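Local structure of carboxypeptidase 1 (5GIV) at residues A[15-20]-A[64-69]; A[68-73]-A[88-93]; A[214-219]-A[317-322]. The protein probably acts as a zinc-dependent M32 metallocarboxypeptidase that releases amino acids one after another from peptide C termini, with broad specificity except for proline. All blocks are in the same frame, centred on the assembly; numbering follows the deposited sequence.

Contact 1 (A[15-20]-A[64-69]); sequences EHWQEL and AGYGKL
The phenol of Tyr66 is met by two aromatic side chains from one turn of helix 8-36, and in two different ways. The His16 ring lies over one face of the Tyr66 ring, while the Trp17 indole reaches its edge. His16 and Tyr66 form an offset stack, with ring centroids 4.1 Å apart and planes tilted by 28°. The overlap is partial. Tyr66 CB also sits over the imidazole face as a CH-pi contact, 3.8 Å from the centroid of the His16 ring. The side chains of His16 and Tyr66 both have CG opposite the backbone N (chi1 -164° and 168°), and this extends each ring across the gap between the helices.

Trp17 meets Tyr66 at about a right angle. Its NE1 donates a hydrogen bond to Tyr66 OH, at 2.8 Å. The oxygen lies almost in the indole plane, but the N-H is bent away from a straight line. Beside this bond, Trp17 CD1 packs against Tyr66 CE1 at 3.9 Å. Leu20 adds a methyl, with CD1 4.1 Å from Tyr66 CE2.

The axes of the helical segments stay 11.8 Å apart, so these long side chains fill the space between them. Ala90 of helix 81-99 touches both Trp17 and Tyr66. The imidazole has a second anchor, because His16 NE2 is hydrogen-bonded to Arg60 O. That carbonyl partner is consistent with a proton on NE2. The chemistry implies a mainly apolar aromatic cluster fixed by two polar bonds: the indole N-H is spent on the phenol oxygen of Tyr66, a buried residue, and the imidazole is held at NE2 by Arg60 O.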
# COMPACT_ATOMS: atom_id res chain seq x y z
N GLU A 15 2.78 9.18 -24.30
CA GLU A 15 1.65 9.14 -23.38
C GLU A 15 1.17 7.71 -23.18
O GLU A 15 0.81 7.32 -22.06
CB GLU A 15 0.51 10.02 -23.91
N HIS A 16 1.17 6.91 -24.25
CA HIS A 16 0.78 5.51 -24.12
C HIS A 16 1.83 4.72 -23.36
O HIS A 16 1.49 3.85 -22.54
CB HIS A 16 0.56 4.91 -25.51
CG HIS A 16 -0.20 3.61 -25.49
ND1 HIS A 16 -1.58 3.56 -25.47
CD2 HIS A 16 0.23 2.33 -25.53
CE1 HIS A 16 -1.97 2.30 -25.48
NE2 HIS A 16 -0.89 1.53 -25.52
N TRP A 17 3.11 5.01 -23.61
CA TRP A 17 4.17 4.36 -22.85
C TRP A 17 4.07 4.68 -21.37
O TRP A 17 4.23 3.79 -20.52
CB TRP A 17 5.54 4.77 -23.41
CG TRP A 17 5.87 4.10 -24.72
CD1 TRP A 17 5.36 2.93 -25.20
CD2 TRP A 17 6.78 4.59 -25.71
NE1 TRP A 17 5.90 2.65 -26.44
CE2 TRP A 17 6.78 3.65 -26.77
CE3 TRP A 17 7.59 5.72 -25.82
CZ2 TRP A 17 7.56 3.82 -27.91
CZ3 TRP A 17 8.36 5.88 -26.96
CH2 TRP A 17 8.34 4.94 -27.99
N GLN A 18 3.82 5.95 -21.03
CA GLN A 18 3.66 6.30 -19.63
C GLN A 18 2.44 5.61 -19.02
O GLN A 18 2.46 5.21 -17.86
CB GLN A 18 3.55 7.82 -19.47
CG GLN A 18 3.50 8.30 -18.02
CD GLN A 18 4.80 8.06 -17.26
OE1 GLN A 18 4.88 7.19 -16.38
NE2 GLN A 18 5.82 8.85 -17.59
N GLU A 19 1.38 5.46 -19.81
CA GLU A 19 0.19 4.77 -19.32
C GLU A 19 0.50 3.30 -19.05
O GLU A 19 0.01 2.73 -18.07
CB GLU A 19 -0.96 4.92 -20.33
CG GLU A 19 -2.32 4.41 -19.83
CD GLU A 19 -3.46 4.67 -20.81
OE1 GLU A 19 -4.40 3.85 -20.86
OE2 GLU A 19 -3.43 5.70 -21.52
N LEU A 20 1.33 2.68 -19.90
CA LEU A 20 1.76 1.31 -19.64
C LEU A 20 2.57 1.22 -18.35
O LEU A 20 2.38 0.31 -17.55
CB LEU A 20 2.55 0.75 -20.82
CG LEU A 20 1.74 0.54 -22.10
CD1 LEU A 20 2.62 0.02 -23.24
CD2 LEU A 20 0.58 -0.42 -21.84
N ALA A 64 -4.40 -2.14 -31.01
CA ALA A 64 -4.02 -2.07 -32.42
C ALA A 64 -3.62 -0.65 -32.80
O ALA A 64 -2.64 -0.45 -33.54
CB ALA A 64 -5.16 -2.57 -33.30
N GLY A 65 -4.36 0.36 -32.33
CA GLY A 65 -3.95 1.73 -32.60
C GLY A 65 -2.53 1.99 -32.13
O GLY A 65 -1.70 2.48 -32.90
N TYR A 66 -2.22 1.58 -30.90
CA TYR A 66 -0.86 1.71 -30.39
C TYR A 66 0.14 1.02 -31.30
O TYR A 66 1.20 1.57 -31.62
CB TYR A 66 -0.79 1.13 -28.97
CG TYR A 66 0.60 0.94 -28.39
CD1 TYR A 66 1.54 1.96 -28.39
CD2 TYR A 66 0.98 -0.29 -27.86
CE1 TYR A 66 2.80 1.77 -27.85
CE2 TYR A 66 2.23 -0.49 -27.32
CZ TYR A 66 3.14 0.54 -27.32
OH TYR A 66 4.39 0.34 -26.79
N GLY A 67 -0.20 -0.19 -31.77
CA GLY A 67 0.68 -0.88 -32.70
C GLY A 67 0.91 -0.08 -33.97
O GLY A 67 2.01 -0.06 -34.51
N LYS A 68 -0.14 0.60 -34.44
CA LYS A 68 -0.00 1.40 -35.65
C LYS A 68 0.94 2.57 -35.44
O LYS A 68 1.77 2.87 -36.30
CB LYS A 68 -1.39 1.88 -36.11
N LEU A 69 0.85 3.23 -34.28
CA LEU A 69 1.80 4.29 -33.97
C LEU A 69 3.23 3.77 -33.99
O LEU A 69 4.12 4.41 -34.59
CB LEU A 69 1.48 4.88 -32.59
CG LEU A 69 0.26 5.81 -32.43
CD1 LEU A 69 -1.07 5.08 -32.58
CD2 LEU A 69 0.32 6.51 -31.08

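Contact 2 (A[68-73]-A[88-93]); sequences KLLDAA and QVARQD
Leu70 makes the apolar contacts, and its CD2 methyl presses on Ala90 CB at 3.5 Å. The other methyl, CD1, lies against the Ala90 backbone, 3.8 Å from Ala90 O. Lower on the same side chain, Leu70 CB packs on the aliphatic part of Arg91, 3.7 Å from Arg91 CD. Bends at chi2 and chi3 carry the Arg91 chain along Leu70 and leave NH1 near Asp71 OD1.

The charged contact is looser. Asp71 OD1 and Arg91 NH1 form a salt bridge at 3.4 Å. The carboxylate and guanidinium planes are 86° apart, and the oxygen lies well out of the guanidinium plane. No N-H points at it, so the pair is probably held by charge and not by a directed bond. Asp71 and Arg91 are exposed, while Leu70 and Ala90 are buried.

Leu70 also touches Leu13 of helix 8-36 and Phe94, which extends the buried side. The segment axes approach to 10.0 Å, with N-to-C directions at 142°. Helices 64-75 and 81-99 follow each other in the chain and run roughly antiparallel, the arrangement of an alpha-alpha hairpin in this largely helical M32 fold.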
# COMPACT_ATOMS: atom_id res chain seq x y z
N LYS A 68 -0.14 0.60 -34.44
CA LYS A 68 -0.00 1.40 -35.65
C LYS A 68 0.94 2.57 -35.44
O LYS A 68 1.77 2.87 -36.30
CB LYS A 68 -1.39 1.88 -36.11
N LEU A 69 0.85 3.23 -34.28
CA LEU A 69 1.80 4.29 -33.97
C LEU A 69 3.23 3.77 -33.99
O LEU A 69 4.12 4.41 -34.59
CB LEU A 69 1.48 4.88 -32.59
CG LEU A 69 0.26 5.81 -32.43
CD1 LEU A 69 -1.07 5.08 -32.58
CD2 LEU A 69 0.32 6.51 -31.08
N LEU A 70 3.47 2.58 -33.44
CA LEU A 70 4.82 2.04 -33.44
C LEU A 70 5.31 1.76 -34.85
O LEU A 70 6.48 2.00 -35.17
CB LEU A 70 4.87 0.75 -32.59
CG LEU A 70 4.73 0.85 -31.06
CD1 LEU A 70 4.64 -0.53 -30.44
CD2 LEU A 70 5.86 1.65 -30.43
N ASP A 71 4.43 1.24 -35.71
CA ASP A 71 4.82 1.00 -37.10
C ASP A 71 5.22 2.29 -37.79
O ASP A 71 6.24 2.36 -38.48
CB ASP A 71 3.68 0.30 -37.85
CG ASP A 71 3.43 -1.11 -37.35
OD1 ASP A 71 4.29 -1.66 -36.63
OD2 ASP A 71 2.37 -1.67 -37.68
N ALA A 72 4.41 3.34 -37.62
CA ALA A 72 4.76 4.63 -38.20
C ALA A 72 6.12 5.10 -37.69
O ALA A 72 7.02 5.41 -38.47
CB ALA A 72 3.68 5.67 -37.89
N ALA A 73 6.27 5.14 -36.36
CA ALA A 73 7.50 5.66 -35.77
C ALA A 73 8.72 4.83 -36.15
O ALA A 73 9.84 5.35 -36.17
CB ALA A 73 7.36 5.73 -34.25
N GLN A 88 12.13 0.17 -31.05
CA GLN A 88 12.47 -1.23 -31.28
C GLN A 88 12.05 -2.08 -30.09
O GLN A 88 11.46 -3.15 -30.25
CB GLN A 88 13.96 -1.37 -31.56
CG GLN A 88 14.39 -2.79 -31.86
CD GLN A 88 15.90 -2.93 -32.00
OE1 GLN A 88 16.67 -2.50 -31.14
NE2 GLN A 88 16.33 -3.52 -33.12
N VAL A 89 12.37 -1.62 -28.87
CA VAL A 89 11.99 -2.36 -27.67
C VAL A 89 10.47 -2.43 -27.53
O VAL A 89 9.91 -3.48 -27.21
CB VAL A 89 12.65 -1.72 -26.44
CG1 VAL A 89 12.02 -2.24 -25.15
CG2 VAL A 89 14.17 -1.99 -26.46
N ALA A 90 9.78 -1.31 -27.76
CA ALA A 90 8.33 -1.31 -27.69
C ALA A 90 7.72 -2.29 -28.69
O ALA A 90 6.75 -2.99 -28.37
CB ALA A 90 7.77 0.10 -27.91
N ARG A 91 8.26 -2.34 -29.91
CA ARG A 91 7.71 -3.26 -30.90
C ARG A 91 8.02 -4.71 -30.55
O ARG A 91 7.19 -5.59 -30.80
CB ARG A 91 8.26 -2.94 -32.30
CG ARG A 91 8.03 -1.50 -32.76
CD ARG A 91 7.43 -1.40 -34.16
NE ARG A 91 8.36 -1.78 -35.23
CZ ARG A 91 8.16 -2.78 -36.09
NH1 ARG A 91 7.05 -3.51 -36.02
NH2 ARG A 91 9.06 -3.04 -37.03
N GLN A 92 9.19 -4.97 -29.96
CA GLN A 92 9.47 -6.33 -29.52
C GLN A 92 8.53 -6.75 -28.39
O GLN A 92 8.04 -7.89 -28.39
CB GLN A 92 10.93 -6.45 -29.07
CG GLN A 92 11.92 -6.32 -30.23
CD GLN A 92 13.38 -6.22 -29.77
OE1 GLN A 92 13.67 -6.20 -28.57
NE2 GLN A 92 14.28 -6.12 -30.74
N ASP A 93 8.26 -5.86 -27.44
CA ASP A 93 7.27 -6.16 -26.41
C ASP A 93 5.90 -6.32 -27.04
O ASP A 93 5.15 -7.25 -26.72
CB ASP A 93 7.22 -5.06 -25.35
CG ASP A 93 8.54 -4.88 -24.60
OD1 ASP A 93 9.41 -5.78 -24.65
OD2 ASP A 93 8.68 -3.84 -23.92

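Contact 3 (A[214-219]-A[317-322]); sequences GERVIR and FGDWRD
Arg216 and Asp319 carry the whole contact between 214-219 and 317-322. Two residues before Arg216, Gly214 O accepts a hydrogen bond from Ile218 N. Arg216 comes next, and its CB is directed at the other helix. The backbones are well separated here, with 9.6 Å between Arg216 CA and Asp319 CA. The side chains cover this gap from opposite directions.

Arg216 is extended as far as CD and then bends at chi3 (-65°), which turns NE and NH2 together to the carboxylate. Arg216 NE donates to Asp319 OD2 at 2.7 Å. The oxygen lies close to the guanidinium plane, and the N-H arrives on its syn side, slightly out of the carboxylate plane. Arg216 NH2 donates to Asp319 OD1 at 2.6 Å, but this bond is weak, with an N-H...O angle of 122°. The two flat groups are twisted 38° from each other, so the double salt bridge is not coplanar. Asp319 holds its CG opposite the backbone N, which sends the carboxylate out from its helix. The pairing of charges is near the surface, and Arg216 also touches a crystal neighbour.

Farther on, Val217 meets helix 310-323 outside 317-322, and Ile218 turns to helix 257-275. Arg219 folds back along its own helix, with one guanidinium face over Arg216 CA.

Helix 310-323 is kinked at Gly318 and Asp319. Besides the salt bridge, its Phe312 and Tyr316 pack on Val217, and its Thr323 touches Arg216. Val217 and Ile218 also rest on Leu265 of helix 257-275, the helix that bears the zinc ligands His266 and His270. Helix 207-221 thus touches both helix 257-275 and helix 310-323.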
# COMPACT_ATOMS: atom_id res chain seq x y z
N GLY A 214 20.57 -2.54 9.23
CA GLY A 214 20.51 -2.82 7.80
C GLY A 214 20.20 -1.58 6.97
O GLY A 214 20.72 -1.42 5.86
N GLU A 215 19.34 -0.70 7.49
CA GLU A 215 19.00 0.50 6.74
C GLU A 215 20.13 1.52 6.74
O GLU A 215 20.25 2.31 5.80
CB GLU A 215 17.72 1.12 7.31
CG GLU A 215 16.49 0.31 6.99
CD GLU A 215 15.23 1.06 7.29
OE1 GLU A 215 14.16 0.61 6.83
OE2 GLU A 215 15.31 2.13 7.95
N ARG A 216 20.98 1.52 7.77
CA ARG A 216 22.15 2.38 7.73
C ARG A 216 23.15 1.92 6.67
O ARG A 216 23.76 2.74 5.98
CB ARG A 216 22.80 2.44 9.11
CG ARG A 216 21.92 3.07 10.19
CD ARG A 216 22.73 3.42 11.43
NE ARG A 216 23.26 2.25 12.12
CZ ARG A 216 22.63 1.62 13.10
NH1 ARG A 216 21.44 2.04 13.51
NH2 ARG A 216 23.19 0.57 13.68
N VAL A 217 23.31 0.60 6.52
CA VAL A 217 24.25 0.08 5.54
C VAL A 217 23.79 0.39 4.12
O VAL A 217 24.54 0.94 3.31
CB VAL A 217 24.47 -1.43 5.75
CG1 VAL A 217 25.30 -2.00 4.60
CG2 VAL A 217 25.13 -1.69 7.10
N ILE A 218 22.54 0.05 3.78
CA ILE A 218 22.13 0.27 2.40
C ILE A 218 21.99 1.75 2.12
O ILE A 218 22.15 2.20 0.98
CB ILE A 218 20.84 -0.50 2.06
CG1 ILE A 218 19.64 0.11 2.78
CG2 ILE A 218 21.01 -1.99 2.34
CD1 ILE A 218 18.32 -0.56 2.45
N ARG A 219 21.67 2.54 3.14
CA ARG A 219 21.72 3.99 2.98
C ARG A 219 23.11 4.43 2.53
O ARG A 219 23.24 5.20 1.58
CB ARG A 219 21.31 4.67 4.28
CG ARG A 219 21.27 6.18 4.21
CD ARG A 219 22.35 6.80 5.06
NE ARG A 219 22.01 6.84 6.48
CZ ARG A 219 22.74 6.27 7.44
NH1 ARG A 219 23.85 5.63 7.13
NH2 ARG A 219 22.36 6.37 8.71
N PHE A 317 31.88 -3.22 11.73
CA PHE A 317 31.88 -3.98 12.97
C PHE A 317 31.67 -3.07 14.17
O PHE A 317 31.00 -3.47 15.14
CB PHE A 317 33.17 -4.78 13.13
CG PHE A 317 33.16 -5.70 14.31
CD1 PHE A 317 32.41 -6.86 14.28
CD2 PHE A 317 33.88 -5.40 15.45
CE1 PHE A 317 32.39 -7.72 15.35
CE2 PHE A 317 33.87 -6.26 16.54
CZ PHE A 317 33.11 -7.42 16.49
N GLY A 318 32.21 -1.85 14.12
CA GLY A 318 32.02 -0.92 15.22
C GLY A 318 30.55 -0.63 15.48
O GLY A 318 30.07 -0.77 16.61
N ASP A 319 29.82 -0.22 14.44
CA ASP A 319 28.38 -0.01 14.59
C ASP A 319 27.70 -1.31 15.00
O ASP A 319 26.82 -1.32 15.87
CB ASP A 319 27.79 0.54 13.29
CG ASP A 319 26.28 0.68 13.34
OD1 ASP A 319 25.69 0.50 14.42
OD2 ASP A 319 25.65 1.01 12.32
N TRP A 320 28.12 -2.42 14.40
CA TRP A 320 27.57 -3.73 14.73
C TRP A 320 27.79 -4.06 16.20
O TRP A 320 26.84 -4.40 16.92
CB TRP A 320 28.23 -4.77 13.83
CG TRP A 320 27.70 -6.16 13.90
CD1 TRP A 320 28.33 -7.25 14.44
CD2 TRP A 320 26.46 -6.64 13.37
NE1 TRP A 320 27.55 -8.37 14.29
CE2 TRP A 320 26.40 -8.02 13.64
CE3 TRP A 320 25.39 -6.03 12.71
CZ2 TRP A 320 25.31 -8.81 13.26
CZ3 TRP A 320 24.31 -6.81 12.33
CH2 TRP A 320 24.28 -8.18 12.61
N ARG A 321 29.04 -3.94 16.67
CA ARG A 321 29.37 -4.26 18.05
C ARG A 321 28.64 -3.34 19.02
O ARG A 321 28.12 -3.79 20.05
CB ARG A 321 30.88 -4.15 18.27
CG ARG A 321 31.39 -4.90 19.48
CD ARG A 321 32.54 -4.17 20.17
NE ARG A 321 33.64 -3.83 19.25
CZ ARG A 321 33.87 -2.60 18.78
NH1 ARG A 321 34.89 -2.39 17.96
NH2 ARG A 321 33.08 -1.59 19.14
N ASP A 322 28.60 -2.04 18.71
CA ASP A 322 27.91 -1.09 19.57
C ASP A 322 26.42 -1.39 19.66
O ASP A 322 25.80 -1.20 20.70
CB ASP A 322 28.13 0.34 19.06
CG ASP A 322 29.57 0.80 19.21
OD1 ASP A 322 30.33 0.20 19.99
OD2 ASP A 322 29.96 1.76 18.52

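From the N terminus, contact 1 closes first. It brings helix 64-75 back to helix 8-36, and the loop between them holds helix 43-62. Contact 2 opens on the same helix, where the two contacts share Lys68 and Leu69, and closes a short loop on helix 81-99. The two touch where Trp17 packs on Leu70 and Ala90, and together they tie three helices. Contact 3 comes later in series and neither encloses nor crosses the others. Its 97-residue loop contains the small sheet and the zinc ligands His266, His270 and Glu296. Its centre is about 46 Å from that of contact 1.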